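Local coordinates for oxidoreductase protein (Agrobacterium radiobacter, PDB 5UI9), which binds NAD+ together with the small hydroxy acid (2S)-2,3-dihydroxy-2-methylpropanoic acid and probably catalyses an NAD-dependent oxidation or reduction of a related substrate, at residues I181-I186 with S226-S231; P99-K102 with D106-A109; K137-S142 with Y261-T266; T303-L306 with E311-T314. All blocks are in the same frame, centred on the assembly; numbering follows the deposited sequence.

How the interactions relate
Read from the N terminus, interaction 2 closes first, a short turn in the NAD-binding Rossmann domain where the loop after strand 94-97 leads into helix 104-116. Interaction 3 opens next and closes only after 118 intervening residues, bringing helix 131-141 against an outer part of the large mixed sheet. Interaction 1 opens and closes within that span and ties helix 175-191 to the middle of the same sheet. Interaction 4 comes last, at the turn between helices 289-308 and 316-335. No two contacts cross along the chain. Interactions 1 and 2 meet in space, where Ile181 CD1 packs 4.0 Å from Pro99 CA, so that the two domains touch close to the bound ligands.

Interaction 1: residues I181-I186 with S226-S231; sequences IHTLDI and SIVDVS. With 8A1 ((2S)-2,3-dihydroxy-2-methylpropanoic acid), chain D.
Thr183 faces the strand 226-231 from the helix and meets two of its valines at once. Its CB lies 3.7 Å from Val228 CG1, and from there the side chain forks. The methyl CG2, anti to the backbone N, reaches Val228 CG1 at 3.6 Å. The hydroxyl takes the other branch (chi1 -35°) and passes Val230 CG1, with OG1 3.3 Å from that methyl; it also makes a hydrogen bond close by in the chain, so its polar end is satisfied while it is buried among methyl groups. The threonine and the two valines point against one another and pass side by side. Leu184 instead crosses Val228 at about a right angle, its CD2 4.1 Å from Val228 CG2.

Just before Thr183, His182 of the same helix serves the ligand. Its NE2-H points at a carboxylate oxygen of the bound hydroxy acid, O of 8A1, at 2.6 Å and with a nearly straight N-H...O angle of 167°; this oxygen lies in the ring plane. Glu125 OE2, hydrogen-bonded to ND1, holds the rotation of the imidazole, and Phe127, also of the acid's pocket, stacks on the ring.

The axes of 181-186 and 226-231 approach to 8.8 Å and run nearly antiparallel, at 160°. Strand 225-231 lies between strands 148-156 and 213-220 in the mixed sheet, and helix 175-191 covers the face to which Val228 and Val230 turn.

Interaction 2: residues P99-K102 with D106-A109; sequences PFAK and DAKA
With chi1 at -173°, Phe100 carries CG opposite its own backbone N, and the ring is brought up to Ala107, its CD2 3.7 Å from Ala107 CB. Asp106 has its CG beside the backbone N instead (chi1 -74°), which directs the carboxylate back toward the loop. Between these two, the methyl of Ala101 fits against the helix: CB lies 3.6 Å from the backbone N of Ala107, 3.9 Å from Ala107 CB and 3.8 Å from Asp106 CB. Small side chains on both sides let the loop 99-102 and the helix come within a CA separation of 5.2 Å at Ala101 and Ala107.

The polar part of the contact is made through water. A single molecule accepts the N-H of Lys102 at 2.9 Å and donates to Asp106 OD2 at 2.8 Å, while Asp106 OD1 forms a salt bridge with Arg81. Neighbouring Pro99, which follows a cis peptide bond, touches the NAD.

In chemical terms, then, apolar contacts of Phe100, Ala101 and Ala107 close the turn, and a water bridges its polar groups alongside. Because both oxygens of Asp106 have partners, its carboxylate is held at two points, and the nearby arginine probably favours its charged form.

Interaction 3: residues K137-S142 with Y261-T266; sequences KAVLES and YRLEVT
Apolar contact across the two segments rests on Val139, which faces the strand from the helix. Its CG1 touches both methyls of Val265, with 3.8 Å to Val265 CG2 and the same to Val265 CG1. Its second branch, CG2, lies 4.0 Å from Val265 CG2 and comes within 4.4 Å of Leu263 CD2, a looser touch. In both valines CG1 stands opposite the backbone N (chi1 171° in Val139, 176° in Val265), and the two side chains point against each other and overlap side by side. Leu263 and Val265, two apart on the strand, both turn toward the helix, as alternation in a strand requires. No hydrogen bond joins the segments.

Within the helical segment, three residues along from Val139, Ser142 OG donates to the carbonyl oxygen of Val139 at 2.6 Å, tilted out of the carbonyl plane; the same OG is also hydrogen-bonded to the backbone N of Ala144. The strand's backbone bonds go to its neighbours, Leu263 pairing with Ser274 and Thr266 with Thr254.

Charge pairing belongs to the strand's other face. Arg262 NH1 forms a salt bridge of 2.6 Å with Glu264 OE2, which offers its anti lone pair and sits 17° out of the guanidinium plane.

Around these residues, Tyr261 and Arg262 both face Ser258 in a G1 beta bulge. Strand 262-266 runs between strands 253-258 and 271-275 near one edge of the mixed sheet. Ile255 of the former touches both Val139 and Leu263, so helix 131-141 rests on two neighbouring strands.

Interaction 4: residues T303-L306 with E311-T314; sequences TDRL and ETST
Arg305 leans from the helix toward the loop and lays its aliphatic chain beside the backbone of Glu311. The carbonyl oxygen of Glu311 runs close to the chain in turn: it is 3.7 Å from Arg305 CG, 3.3 Å from Arg305 CD and 3.3 Å from Arg305 NE. This path depends on a bend at chi2 (-68°), which turns the chain so that NE, and not the far end of the guanidinium, comes to the oxygen. The carbonyl oxygen lies at the edge of the guanidinium group, near its plane, yet the N-H...O angle of 121° makes the NE bond weak.

Nearer the helix, the second touch is between hydrocarbon groups. Thr312 directs its methyl to the arginine, with CG2 3.9 Å from Arg305 CB. Its chi1 of 57° sets OG1 between the backbone N and the carbonyl carbon, so that CG2 is the branch left to meet the helix. Thr312 also packs on His301 and Trp302 of the same helix and on Met122 of the Rossmann sheet. The side chain of Glu311 leaves its backbone pointing away from the helix, and its OE2 is hydrogen-bonded to Ser315.

Between the two segments this surface turn has one weak polar bond and one methyl contact; Ser313 N, bonded to His301 NE2, adds a further tie to the helix. The arginine's charge meets a backbone dipole, not the carboxylate of Glu311, so the attraction across the turn is probably modest.

Interaction 1: residues I181-I186 with S226-S231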
loop_
_atom_site.group_PDB
_atom_site.type_symbol
_atom_site.label_atom_id
_atom_site.label_comp_id
_atom_site.label_asym_id
_atom_site.label_seq_id
_atom_site.Cartn_x
_atom_site.Cartn_y
_atom_site.Cartn_z
ATOM N N ILE A 181 10.874 -11.476 -4.194
ATOM C CA ILE A 181 12.078 -11.847 -3.468
ATOM C C ILE A 181 13.013 -10.640 -3.252
ATOM O O ILE A 181 13.558 -10.477 -2.165
ATOM C CB ILE A 181 12.785 -13.032 -4.176
ATOM C CG1 ILE A 181 13.785 -13.724 -3.250
ATOM C CG2 ILE A 181 13.452 -12.606 -5.480
ATOM C CD1 ILE A 181 14.094 -15.140 -3.699
ATOM N N HIS A 182 13.153 -9.785 -4.268
ATOM C CA HIS A 182 13.909 -8.543 -4.145
ATOM C C HIS A 182 13.214 -7.544 -3.231
ATOM O O HIS A 182 13.845 -6.957 -2.351
ATOM C CB HIS A 182 14.090 -7.837 -5.497
ATOM C CG HIS A 182 14.887 -8.603 -6.505
ATOM N ND1 HIS A 182 16.194 -8.993 -6.290
ATOM C CD2 HIS A 182 14.581 -8.990 -7.765
ATOM C CE1 HIS A 182 16.645 -9.612 -7.366
ATOM N NE2 HIS A 182 15.684 -9.632 -8.272
ATOM N N THR A 183 11.923 -7.314 -3.478
ATOM C CA THR A 183 11.176 -6.282 -2.756
ATOM C C THR A 183 11.069 -6.609 -1.260
ATOM O O THR A 183 11.151 -5.718 -0.412
ATOM C CB THR A 183 9.757 -6.101 -3.336
ATOM O OG1 THR A 183 9.779 -6.291 -4.756
ATOM C CG2 THR A 183 9.229 -4.716 -3.029
ATOM N N LEU A 184 10.862 -7.889 -0.963
ATOM C CA LEU A 184 10.873 -8.398 0.412
ATOM C C LEU A 184 12.243 -8.258 1.078
ATOM O O LEU A 184 12.329 -7.974 2.278
ATOM C CB LEU A 184 10.435 -9.870 0.439
ATOM C CG LEU A 184 8.963 -10.119 0.095
ATOM C CD1 LEU A 184 8.732 -11.587 -0.234
ATOM C CD2 LEU A 184 8.056 -9.662 1.232
ATOM N N ASP A 185 13.306 -8.461 0.302
ATOM C CA ASP A 185 14.666 -8.258 0.806
ATOM C C ASP A 185 14.886 -6.789 1.154
ATOM O O ASP A 185 15.507 -6.485 2.176
ATOM C CB ASP A 185 15.724 -8.693 -0.211
ATOM C CG ASP A 185 17.118 -8.715 0.388
ATOM O OD1 ASP A 185 17.408 -9.651 1.162
ATOM O OD2 ASP A 185 17.907 -7.778 0.120
ATOM N N ILE A 186 14.377 -5.889 0.304
ATOM C CA ILE A 186 14.480 -4.453 0.575
ATOM C C ILE A 186 13.716 -4.112 1.858
ATOM O O ILE A 186 14.222 -3.376 2.692
ATOM C CB ILE A 186 14.007 -3.580 -0.613
ATOM C CG1 ILE A 186 14.954 -3.748 -1.810
ATOM C CG2 ILE A 186 13.954 -2.104 -0.213
ATOM C CD1 ILE A 186 14.422 -3.219 -3.126
ATOM N N SER A 226 4.598 -2.839 7.248
ATOM C CA SER A 226 4.838 -2.456 5.865
ATOM C C SER A 226 3.968 -3.208 4.859
ATOM O O SER A 226 3.416 -4.275 5.156
ATOM C CB SER A 226 6.328 -2.561 5.512
ATOM O OG SER A 226 6.696 -3.880 5.179
ATOM N N ILE A 227 3.828 -2.589 3.687
ATOM C CA ILE A 227 3.200 -3.179 2.518
ATOM C C ILE A 227 4.271 -3.412 1.454
ATOM O O ILE A 227 5.036 -2.502 1.126
ATOM C CB ILE A 227 2.123 -2.240 1.929
ATOM C CG1 ILE A 227 0.982 -2.017 2.935
ATOM C CG2 ILE A 227 1.578 -2.765 0.604
ATOM C CD1 ILE A 227 0.205 -3.268 3.305
ATOM N N VAL A 228 4.322 -4.633 0.932
ATOM C CA VAL A 228 5.089 -4.950 -0.264
ATOM C C VAL A 228 4.077 -5.284 -1.347
ATOM O O VAL A 228 3.347 -6.278 -1.242
ATOM C CB VAL A 228 6.046 -6.127 -0.039
ATOM C CG1 VAL A 228 6.691 -6.562 -1.351
ATOM C CG2 VAL A 228 7.106 -5.730 0.970
ATOM N N ASP A 229 4.019 -4.448 -2.375
ATOM C CA ASP A 229 3.086 -4.667 -3.474
ATOM C C ASP A 229 3.851 -4.720 -4.792
ATOM O O ASP A 229 4.601 -3.807 -5.123
ATOM C CB ASP A 229 1.961 -3.621 -3.470
ATOM C CG ASP A 229 2.446 -2.207 -3.718
ATOM O OD1 ASP A 229 2.837 -1.522 -2.757
ATOM O OD2 ASP A 229 2.383 -1.753 -4.879
ATOM N N VAL A 230 3.685 -5.830 -5.506
ATOM C CA VAL A 230 4.382 -6.075 -6.752
ATOM C C VAL A 230 3.397 -6.475 -7.845
ATOM O O VAL A 230 2.371 -7.112 -7.573
ATOM C CB VAL A 230 5.516 -7.127 -6.598
ATOM C CG1 VAL A 230 6.559 -6.626 -5.610
ATOM C CG2 VAL A 230 4.988 -8.493 -6.173
ATOM N N SER A 231 3.718 -6.078 -9.076
ATOM C CA SER A 231 2.882 -6.356 -10.234
ATOM C C SER A 231 3.701 -6.263 -11.512
ATOM O O SER A 231 4.491 -5.325 -11.664
ATOM C CB SER A 231 1.728 -5.347 -10.307
ATOM O OG SER A 231 0.984 -5.475 -11.517
HETATM O OXT 8A1 D . 15.961 -8.451 -11.769
HETATM C C 8A1 D . 15.382 -9.559 -11.660
HETATM O O 8A1 D . 15.713 -10.407 -10.802
HETATM C CA 8A1 D . 14.235 -9.883 -12.584
HETATM C CB 8A1 D . 12.958 -9.493 -11.841
HETATM O O1 8A1 D . 11.807 -9.573 -12.688
HETATM O O2 8A1 D . 14.231 -11.290 -12.881
HETATM C C3 8A1 D . 14.391 -9.126 -13.904
#

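Interaction 2: residues P99-K102 with D106-A109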
loop_
_atom_site.group_PDB
_atom_site.type_symbol
_atom_site.label_atom_id
_atom_site.label_comp_id
_atom_site.label_asym_id
_atom_site.label_seq_id
_atom_site.Cartn_x
_atom_site.Cartn_y
_atom_site.Cartn_z
ATOM N N PRO A 99 16.438 -16.964 -7.622
ATOM C CA PRO A 99 16.057 -17.412 -6.280
ATOM C C PRO A 99 17.101 -18.384 -5.714
ATOM O O PRO A 99 17.570 -19.262 -6.439
ATOM C CB PRO A 99 14.738 -18.165 -6.511
ATOM C CG PRO A 99 14.374 -17.959 -7.948
ATOM C CD PRO A 99 15.638 -17.620 -8.666
ATOM N N PHE A 100 17.443 -18.221 -4.438
ATOM C CA PHE A 100 18.515 -19.001 -3.791
ATOM C C PHE A 100 18.333 -20.502 -4.038
ATOM O O PHE A 100 19.211 -21.159 -4.606
ATOM C CB PHE A 100 18.541 -18.658 -2.288
ATOM C CG PHE A 100 19.688 -19.244 -1.502
ATOM C CD1 PHE A 100 20.860 -19.720 -2.099
ATOM C CD2 PHE A 100 19.608 -19.247 -0.114
ATOM C CE1 PHE A 100 21.891 -20.235 -1.325
ATOM C CE2 PHE A 100 20.641 -19.749 0.664
ATOM C CZ PHE A 100 21.783 -20.245 0.059
ATOM N N ALA A 101 17.161 -21.004 -3.655
ATOM C CA ALA A 101 16.806 -22.411 -3.776
ATOM C C ALA A 101 15.351 -22.561 -4.197
ATOM O O ALA A 101 14.624 -21.567 -4.306
ATOM C CB ALA A 101 17.030 -23.103 -2.443
ATOM N N LYS A 102 14.940 -23.808 -4.428
ATOM C CA LYS A 102 13.544 -24.143 -4.716
ATOM C C LYS A 102 12.658 -24.086 -3.469
ATOM O O LYS A 102 11.456 -23.864 -3.580
ATOM C CB LYS A 102 13.440 -25.538 -5.342
ATOM C CG LYS A 102 13.986 -25.622 -6.756
ATOM C CD LYS A 102 13.928 -27.041 -7.309
ATOM C CE LYS A 102 13.680 -27.040 -8.812
ATOM N NZ LYS A 102 14.053 -28.336 -9.449
ATOM N N ASP A 106 15.805 -26.639 1.169
ATOM C CA ASP A 106 17.006 -26.692 0.315
ATOM C C ASP A 106 18.002 -25.579 0.629
ATOM O O ASP A 106 19.215 -25.812 0.648
ATOM C CB ASP A 106 16.637 -26.611 -1.176
ATOM C CG ASP A 106 16.030 -27.905 -1.716
ATOM O OD1 ASP A 106 16.206 -28.979 -1.102
ATOM O OD2 ASP A 106 15.390 -27.836 -2.780
ATOM N N ALA A 107 17.480 -24.372 0.849
ATOM C CA ALA A 107 18.306 -23.213 1.168
ATOM C C ALA A 107 19.071 -23.427 2.473
ATOM O O ALA A 107 20.272 -23.183 2.522
ATOM C CB ALA A 107 17.463 -21.945 1.239
ATOM N N LYS A 108 18.380 -23.904 3.506
ATOM C CA LYS A 108 19.015 -24.223 4.795
ATOM C C LYS A 108 20.136 -25.256 4.671
ATOM O O LYS A 108 21.186 -25.092 5.294
ATOM C CB LYS A 108 17.992 -24.745 5.810
ATOM C CG LYS A 108 17.105 -23.688 6.442
ATOM C CD LYS A 108 16.175 -24.355 7.443
ATOM C CE LYS A 108 15.086 -23.420 7.937
ATOM N NZ LYS A 108 14.005 -24.185 8.622
ATOM N N ALA A 109 19.910 -26.317 3.890
ATOM C CA ALA A 109 20.936 -27.353 3.678
ATOM C C ALA A 109 22.157 -26.784 2.962
ATOM O O ALA A 109 23.299 -27.113 3.316
ATOM C CB ALA A 109 20.371 -28.538 2.907
HETATM O O HOH W 1 16.724 -26.032 -4.391
#

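Interaction 3: residues K137-S142 with Y261-T266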
loop_
_atom_site.group_PDB
_atom_site.type_symbol
_atom_site.label_atom_id
_atom_site.label_comp_id
_atom_site.label_asym_id
_atom_site.label_seq_id
_atom_site.Cartn_x
_atom_site.Cartn_y
_atom_site.Cartn_z
ATOM N N LYS A 137 18.344 3.743 2.941
ATOM C CA LYS A 137 18.973 3.164 4.132
ATOM C C LYS A 137 19.824 4.195 4.881
ATOM O O LYS A 137 19.700 4.331 6.099
ATOM C CB LYS A 137 19.819 1.946 3.747
ATOM C CG LYS A 137 20.504 1.228 4.906
ATOM C CD LYS A 137 19.506 0.744 5.943
ATOM C CE LYS A 137 20.105 -0.348 6.811
ATOM N NZ LYS A 137 19.162 -0.706 7.901
ATOM N N ALA A 138 20.661 4.929 4.148
ATOM C CA ALA A 138 21.561 5.916 4.757
ATOM C C ALA A 138 20.794 7.036 5.448
ATOM O O ALA A 138 21.157 7.441 6.545
ATOM C CB ALA A 138 22.529 6.488 3.728
ATOM N N VAL A 139 19.722 7.519 4.820
ATOM C CA VAL A 139 18.864 8.537 5.438
ATOM C C VAL A 139 18.250 8.030 6.753
ATOM O O VAL A 139 18.268 8.733 7.756
ATOM C CB VAL A 139 17.731 9.010 4.484
ATOM C CG1 VAL A 139 16.731 9.896 5.222
ATOM C CG2 VAL A 139 18.302 9.760 3.284
ATOM N N LEU A 140 17.699 6.822 6.731
ATOM C CA LEU A 140 16.995 6.274 7.888
ATOM C C LEU A 140 17.954 5.978 9.045
ATOM O O LEU A 140 17.641 6.276 10.204
ATOM C CB LEU A 140 16.226 5.016 7.482
ATOM C CG LEU A 140 15.336 4.332 8.522
ATOM C CD1 LEU A 140 14.272 5.270 9.065
ATOM C CD2 LEU A 140 14.690 3.113 7.891
ATOM N N GLU A 141 19.118 5.409 8.719
ATOM C CA GLU A 141 20.187 5.160 9.702
ATOM C C GLU A 141 20.719 6.453 10.342
ATOM O O GLU A 141 21.106 6.449 11.511
ATOM C CB GLU A 141 21.350 4.387 9.059
ATOM C CG GLU A 141 21.019 2.962 8.608
ATOM C CD GLU A 141 21.812 1.882 9.335
ATOM O OE1 GLU A 141 22.700 1.265 8.697
ATOM O OE2 GLU A 141 21.552 1.647 10.537
ATOM N N SER A 142 20.732 7.552 9.586
ATOM C CA SER A 142 21.183 8.859 10.112
ATOM C C SER A 142 20.319 9.428 11.253
ATOM O O SER A 142 20.782 10.300 11.986
ATOM C CB SER A 142 21.277 9.912 8.991
ATOM O OG SER A 142 20.007 10.465 8.676
ATOM N N TYR A 261 13.730 8.373 -9.530
ATOM C CA TYR A 261 14.732 8.401 -8.455
ATOM C C TYR A 261 14.767 9.696 -7.641
ATOM O O TYR A 261 15.818 10.097 -7.139
ATOM C CB TYR A 261 16.121 8.084 -9.011
ATOM C CG TYR A 261 16.145 6.832 -9.840
ATOM C CD1 TYR A 261 16.072 5.590 -9.232
ATOM C CD2 TYR A 261 16.237 6.883 -11.234
ATOM C CE1 TYR A 261 16.096 4.422 -9.975
ATOM C CE2 TYR A 261 16.257 5.715 -11.996
ATOM C CZ TYR A 261 16.192 4.489 -11.356
ATOM O OH TYR A 261 16.199 3.318 -12.074
ATOM N N ARG A 262 13.611 10.332 -7.495
ATOM C CA ARG A 262 13.499 11.535 -6.692
ATOM C C ARG A 262 13.296 11.145 -5.230
ATOM O O ARG A 262 12.389 10.385 -4.914
ATOM C CB ARG A 262 12.342 12.390 -7.189
ATOM C CG ARG A 262 12.298 13.763 -6.538
ATOM C CD ARG A 262 11.494 14.761 -7.353
ATOM N NE ARG A 262 10.046 14.576 -7.221
ATOM C CZ ARG A 262 9.303 14.990 -6.190
ATOM N NH1 ARG A 262 9.849 15.626 -5.151
ATOM N NH2 ARG A 262 7.989 14.764 -6.195
ATOM N N LEU A 263 14.140 11.678 -4.349
ATOM C CA LEU A 263 14.153 11.316 -2.932
ATOM C C LEU A 263 13.782 12.528 -2.078
ATOM O O LEU A 263 14.581 13.458 -1.931
ATOM C CB LEU A 263 15.540 10.780 -2.553
ATOM C CG LEU A 263 15.814 10.357 -1.111
ATOM C CD1 LEU A 263 14.804 9.328 -0.635
ATOM C CD2 LEU A 263 17.229 9.805 -1.012
ATOM N N GLU A 264 12.563 12.511 -1.539
ATOM C CA GLU A 264 12.067 13.553 -0.634
ATOM C C GLU A 264 12.235 13.108 0.801
ATOM O O GLU A 264 11.681 12.087 1.200
ATOM C CB GLU A 264 10.584 13.829 -0.861
ATOM C CG GLU A 264 10.296 15.045 -1.706
ATOM C CD GLU A 264 8.806 15.308 -1.841
ATOM O OE1 GLU A 264 8.067 15.186 -0.834
ATOM O OE2 GLU A 264 8.380 15.636 -2.966
ATOM N N VAL A 265 12.981 13.888 1.575
ATOM C CA VAL A 265 13.167 13.632 2.996
ATOM C C VAL A 265 12.711 14.876 3.734
ATOM O O VAL A 265 13.233 15.961 3.476
ATOM C CB VAL A 265 14.644 13.360 3.336
ATOM C CG1 VAL A 265 14.828 13.190 4.845
ATOM C CG2 VAL A 265 15.156 12.149 2.569
ATOM N N THR A 266 11.733 14.732 4.626
ATOM C CA THR A 266 11.319 15.845 5.485
ATOM C C THR A 266 11.524 15.438 6.937
ATOM O O THR A 266 11.154 14.334 7.336
ATOM C CB THR A 266 9.860 16.316 5.238
ATOM O OG1 THR A 266 8.938 15.434 5.881
ATOM C CG2 THR A 266 9.542 16.401 3.747
#

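Interaction 4: residues T303-L306 with E311-T314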
loop_
_atom_site.group_PDB
_atom_site.type_symbol
_atom_site.label_atom_id
_atom_site.label_comp_id
_atom_site.label_asym_id
_atom_site.label_seq_id
_atom_site.Cartn_x
_atom_site.Cartn_y
_atom_site.Cartn_z
ATOM N N THR A 303 34.155 -9.334 -3.433
ATOM C CA THR A 303 35.605 -9.335 -3.592
ATOM C C THR A 303 36.335 -8.716 -2.397
ATOM O O THR A 303 37.330 -9.279 -1.923
ATOM C CB THR A 303 35.998 -8.604 -4.894
ATOM O OG1 THR A 303 35.344 -9.239 -6.004
ATOM C CG2 THR A 303 37.520 -8.614 -5.112
ATOM N N ASP A 304 35.835 -7.580 -1.914
ATOM C CA ASP A 304 36.383 -6.924 -0.722
ATOM C C ASP A 304 36.277 -7.834 0.493
ATOM O O ASP A 304 37.257 -8.000 1.233
ATOM C CB ASP A 304 35.657 -5.598 -0.416
ATOM C CG ASP A 304 35.890 -4.517 -1.475
ATOM O OD1 ASP A 304 36.820 -4.648 -2.303
ATOM O OD2 ASP A 304 35.125 -3.524 -1.473
ATOM N N ARG A 305 35.095 -8.423 0.686
ATOM C CA ARG A 305 34.834 -9.295 1.844
ATOM C C ARG A 305 35.612 -10.618 1.829
ATOM O O ARG A 305 36.059 -11.093 2.879
ATOM C CB ARG A 305 33.330 -9.566 1.988
ATOM C CG ARG A 305 32.530 -8.349 2.447
ATOM C CD ARG A 305 32.856 -7.961 3.887
ATOM N NE ARG A 305 32.010 -6.867 4.352
ATOM C CZ ARG A 305 32.176 -5.579 4.050
ATOM N NH1 ARG A 305 33.181 -5.167 3.270
ATOM N NH2 ARG A 305 31.320 -4.682 4.537
ATOM N N LEU A 306 35.769 -11.201 0.646
ATOM C CA LEU A 306 36.558 -12.411 0.483
ATOM C C LEU A 306 38.042 -12.136 0.771
ATOM O O LEU A 306 38.697 -12.940 1.431
ATOM C CB LEU A 306 36.362 -12.987 -0.927
ATOM C CG LEU A 306 36.924 -14.378 -1.216
ATOM C CD1 LEU A 306 36.378 -15.392 -0.219
ATOM C CD2 LEU A 306 36.621 -14.806 -2.652
ATOM N N GLU A 311 32.129 -11.233 6.488
ATOM C CA GLU A 311 30.893 -11.844 6.003
ATOM C C GLU A 311 30.216 -10.858 5.042
ATOM O O GLU A 311 30.373 -9.644 5.182
ATOM C CB GLU A 311 29.972 -12.158 7.190
ATOM C CG GLU A 311 28.799 -13.093 6.886
ATOM C CD GLU A 311 27.697 -13.040 7.945
ATOM O OE1 GLU A 311 28.003 -12.755 9.126
ATOM O OE2 GLU A 311 26.519 -13.284 7.595
ATOM N N THR A 312 29.480 -11.380 4.062
ATOM C CA THR A 312 28.757 -10.541 3.103
ATOM C C THR A 312 27.381 -10.124 3.636
ATOM O O THR A 312 26.843 -10.726 4.563
ATOM C CB THR A 312 28.607 -11.226 1.726
ATOM O OG1 THR A 312 27.946 -12.489 1.869
ATOM C CG2 THR A 312 29.980 -11.428 1.075
ATOM N N SER A 313 26.826 -9.091 3.013
ATOM C CA SER A 313 25.566 -8.464 3.426
ATOM C C SER A 313 24.392 -9.395 3.128
ATOM O O SER A 313 23.507 -9.571 3.971
ATOM C CB SER A 313 25.394 -7.110 2.712
ATOM O OG SER A 313 24.148 -6.498 3.004
ATOM N N THR A 314 24.391 -9.992 1.937
ATOM C CA THR A 314 23.384 -10.987 1.564
ATOM C C THR A 314 23.992 -12.391 1.565
ATOM O O THR A 314 23.882 -13.147 0.592
ATOM C CB THR A 314 22.742 -10.662 0.202
ATOM O OG1 THR A 314 23.754 -10.608 -0.808
ATOM C CG2 THR A 314 22.013 -9.321 0.272
#